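Local coordinates for MucR Phosphodiesterase (Pseudomonas aeruginosa, PDB 5M1T), which is a phosphodiesterase of the EAL-domain family, whose barrel-like fold holds two magnesium ions and a bound C2E ligand, at residues P60-L68 with A117-L125. Sequence-based numbering, arbitrary orientation.
Sequences PMIGVEALL and ADWNIAVNL. With MG (magnesium ion), chain D; C2E (9,9'-[(2R,3R,3aS,5S,7aR,9R,10R,10aS,12S,14aR)-3,5,10,12-tetrahydroxy-5,12-dioxidooctahydro-2H,7H-difuro[3,2-d:3',2'-j][1,3,7,9,2,8]tetraoxadiphosphacyclododecine-2,9-diyl]bis(2-amino-1,9-dihydro-6H-purin-6-one)), chain C.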
# COMPACT_ATOMS: atom_id res chain seq x y z
N PRO A 60 32.53 5.46 14.48
CA PRO A 60 31.83 6.66 14.05
C PRO A 60 30.31 6.46 13.91
O PRO A 60 29.81 5.38 13.56
CB PRO A 60 32.44 6.96 12.68
CG PRO A 60 32.82 5.63 12.15
CD PRO A 60 33.17 4.76 13.36
N MET A 61 29.60 7.53 14.22
CA MET A 61 28.21 7.71 13.90
C MET A 61 28.09 7.59 12.39
O MET A 61 28.82 8.26 11.66
CB MET A 61 27.81 9.09 14.39
CG MET A 61 26.42 9.53 14.05
SD MET A 61 25.89 10.89 15.11
CE MET A 61 24.19 10.90 14.61
N ILE A 62 27.22 6.70 11.92
CA ILE A 62 26.96 6.50 10.47
C ILE A 62 25.60 7.05 10.02
O ILE A 62 25.22 6.86 8.87
CB ILE A 62 27.01 5.02 10.08
CG1 ILE A 62 26.01 4.20 10.92
CG2 ILE A 62 28.43 4.49 10.24
CD1 ILE A 62 25.82 2.78 10.44
N GLY A 63 24.87 7.68 10.92
CA GLY A 63 23.57 8.27 10.59
C GLY A 63 22.65 8.41 11.79
O GLY A 63 23.08 8.28 12.94
N VAL A 64 21.37 8.66 11.51
CA VAL A 64 20.37 8.72 12.54
C VAL A 64 19.07 8.04 12.12
O VAL A 64 18.81 7.89 10.93
CB VAL A 64 20.04 10.18 12.96
CG1 VAL A 64 21.27 10.84 13.55
CG2 VAL A 64 19.51 11.00 11.80
N GLU A 65 18.26 7.65 13.09
CA GLU A 65 16.87 7.33 12.83
C GLU A 65 16.00 8.53 13.23
O GLU A 65 16.11 9.03 14.34
CB GLU A 65 16.43 6.08 13.62
CG GLU A 65 15.01 5.67 13.33
CD GLU A 65 14.57 4.36 14.01
OE1 GLU A 65 15.37 3.76 14.76
OE2 GLU A 65 13.42 3.94 13.77
N ALA A 66 15.13 8.97 12.34
CA ALA A 66 14.16 9.99 12.65
C ALA A 66 13.01 9.39 13.44
O ALA A 66 12.46 8.36 13.04
CB ALA A 66 13.61 10.63 11.36
N LEU A 67 12.66 10.05 14.54
CA LEU A 67 11.64 9.58 15.47
C LEU A 67 10.67 10.74 15.85
O LEU A 67 11.07 11.79 16.37
CB LEU A 67 12.31 9.01 16.73
CG LEU A 67 13.11 7.71 16.55
CD1 LEU A 67 13.95 7.35 17.80
CD2 LEU A 67 12.16 6.56 16.20
N LEU A 68 9.39 10.52 15.60
CA LEU A 68 8.41 11.56 15.75
C LEU A 68 8.09 11.76 17.22
O LEU A 68 7.99 10.80 18.00
CB LEU A 68 7.15 11.18 14.97
CG LEU A 68 6.01 12.21 14.86
CD1 LEU A 68 6.45 13.43 14.10
CD2 LEU A 68 4.78 11.57 14.20
N ALA A 117 29.36 13.96 5.60
CA ALA A 117 29.28 13.16 4.37
C ALA A 117 28.93 11.69 4.53
O ALA A 117 28.49 11.04 3.57
CB ALA A 117 30.61 13.26 3.64
N ASP A 118 29.18 11.13 5.71
CA ASP A 118 28.96 9.71 5.88
C ASP A 118 27.77 9.43 6.79
O ASP A 118 27.73 8.41 7.47
CB ASP A 118 30.24 9.02 6.40
CG ASP A 118 31.44 9.18 5.42
OD1 ASP A 118 31.25 9.65 4.26
OD2 ASP A 118 32.58 8.83 5.81
N TRP A 119 26.82 10.37 6.83
CA TRP A 119 25.55 10.14 7.53
C TRP A 119 24.42 9.86 6.57
O TRP A 119 24.33 10.44 5.52
CB TRP A 119 25.14 11.32 8.38
CG TRP A 119 26.01 11.60 9.55
CD1 TRP A 119 27.14 10.95 9.89
CD2 TRP A 119 25.84 12.66 10.50
NE1 TRP A 119 27.68 11.51 11.01
CE2 TRP A 119 26.91 12.56 11.41
CE3 TRP A 119 24.91 13.70 10.65
CZ2 TRP A 119 27.07 13.44 12.46
CZ3 TRP A 119 25.06 14.58 11.71
CH2 TRP A 119 26.15 14.44 12.60
N ASN A 120 23.57 8.94 6.97
CA ASN A 120 22.29 8.70 6.35
C ASN A 120 21.14 8.97 7.32
O ASN A 120 21.35 9.07 8.53
CB ASN A 120 22.24 7.26 5.87
CG ASN A 120 23.26 6.98 4.79
OD1 ASN A 120 23.57 7.87 3.95
ND2 ASN A 120 23.81 5.76 4.80
N ILE A 121 19.93 9.09 6.79
CA ILE A 121 18.80 9.25 7.67
C ILE A 121 17.76 8.17 7.40
O ILE A 121 17.39 7.91 6.26
CB ILE A 121 18.16 10.65 7.63
CG1 ILE A 121 17.06 10.76 8.71
CG2 ILE A 121 17.53 10.94 6.27
CD1 ILE A 121 16.90 12.17 9.22
N ALA A 122 17.28 7.58 8.48
CA ALA A 122 16.30 6.50 8.39
C ALA A 122 14.91 6.98 8.83
O ALA A 122 14.75 7.57 9.88
CB ALA A 122 16.75 5.35 9.27
N VAL A 123 13.92 6.72 8.00
CA VAL A 123 12.53 7.15 8.28
C VAL A 123 11.63 5.92 8.35
O VAL A 123 11.70 5.03 7.51
CB VAL A 123 12.01 8.10 7.18
CG1 VAL A 123 10.51 8.36 7.34
CG2 VAL A 123 12.81 9.39 7.19
N ASN A 124 10.78 5.86 9.35
CA ASN A 124 9.90 4.72 9.51
C ASN A 124 8.68 4.78 8.63
O ASN A 124 8.09 5.86 8.46
CB ASN A 124 9.47 4.61 10.96
CG ASN A 124 10.61 4.20 11.86
OD1 ASN A 124 11.05 3.05 11.82
ND2 ASN A 124 11.13 5.12 12.64
N LEU A 125 8.27 3.62 8.09
CA LEU A 125 7.00 3.49 7.35
C LEU A 125 6.05 2.49 8.02
O LEU A 125 6.39 1.34 8.22
CB LEU A 125 7.25 3.06 5.91
CG LEU A 125 8.18 3.96 5.05
CD1 LEU A 125 8.40 3.38 3.68
CD2 LEU A 125 7.57 5.33 4.89
MG MG D . 12.54 2.03 13.15
P1 C2E C . 11.11 1.84 16.22
O2P C2E C . 11.17 2.01 14.73
O1P C2E C . 11.53 0.48 16.73
O5' C2E C . 12.04 2.97 16.86
C5' C2E C . 12.91 2.67 17.93
C4' C2E C . 12.24 2.94 19.26
O4' C2E C . 13.10 2.44 20.30
C3' C2E C . 12.06 4.42 19.53
O3' C2E C . 10.88 4.60 20.32
C2' C2E C . 13.27 4.79 20.36
O2' C2E C . 13.05 5.93 21.20
C1' C2E C . 13.41 3.52 21.18
N9 C2E C . 14.75 3.30 21.73
C8 C2E C . 15.92 3.51 21.11
N7 C2E C . 16.94 3.19 21.93
C5 C2E C . 16.42 2.76 23.09
C6 C2E C . 16.94 2.28 24.37
O6 C2E C . 18.18 2.18 24.54
N1 C2E C . 16.05 1.95 25.31
C2 C2E C . 14.71 2.05 25.12
N2 C2E C . 13.86 1.71 26.12
N3 C2E C . 14.17 2.48 23.97
C4 C2E C . 14.97 2.85 22.95
P11 C2E C . 9.81 5.74 19.94
O21 C2E C . 10.56 7.00 19.54
O11 C2E C . 8.95 6.00 21.14
O5A C2E C . 8.98 5.19 18.69
C5A C2E C . 8.23 3.98 18.84
C4A C2E C . 7.79 3.49 17.48
O4A C2E C . 7.00 4.47 16.82
C3A C2E C . 8.94 3.26 16.54
O3A C2E C . 9.60 2.03 16.76
C2A C2E C . 8.28 3.33 15.19
O2A C2E C . 7.63 2.11 14.86
C1A C2E C . 7.22 4.38 15.40
N91 C2E C . 7.65 5.69 14.83
C81 C2E C . 8.43 6.64 15.39
N71 C2E C . 8.56 7.70 14.55
C51 C2E C . 7.86 7.41 13.44
C61 C2E C . 7.58 8.07 12.16
O61 C2E C . 8.06 9.19 11.90
N11 C2E C . 6.80 7.42 11.28
C21 C2E C . 6.29 6.20 11.54
N21 C2E C . 5.51 5.60 10.62
N31 C2E C . 6.50 5.53 12.69
C41 C2E C . 7.28 6.09 13.64
O HOH W 1 30.23 11.06 11.96
O HOH W 2 10.54 8.04 11.21
O HOH W 3 14.03 1.53 14.63
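Val64 and Glu65 pair in parallel with Ile121 and Ala122, the strand axes crossing at 27°, and the backbone hydrogen bonds run from Val64 N to Asn120 O, Ala122 N to Val64 O and Ala66 N to Ala122 O, the last 2.9 Å long. Asn120 N also donates to Ile62 O, at a longer 3.3 Å. Nearby, Met61 lays its extended chain over one face of the Trp119 indole: CG stands 3.6 Å above the ring plane near its rim, and SD lies 3.9 Å from CZ2, an oblique Met-aromatic contact. A water in the ring plane joins Trp119 NE1 to Met61 O. Val64 CG2 meets Ile121 CD1 at 3.9 Å on the side covered by helix 93-113. Glu65, Ala66 and Leu67 spell the EAL signature that names the family. Glu65 extends fully, with CG anti to the backbone N (chi1 -178°), and brings OE2 to the magnesium ion at 2.2 Å; Asn124 OD1 binds it at the same length. Asn124 ND2 donates to the anti lone pair of Glu65 OE2 at 2.8 Å, with the acceptor 7° out of the Asn124 amide plane, while Lys207 and Gln263 hold Glu65 OE1. Glu156, Asp186, a C2E phosphate oxygen and a water complete the site. Because one amide both ligates the metal and bonds its carboxylate neighbour, its OD1/ND2 orientation is fixed, and the parallel pairing is consistent with strand register placing the two ligands side by side.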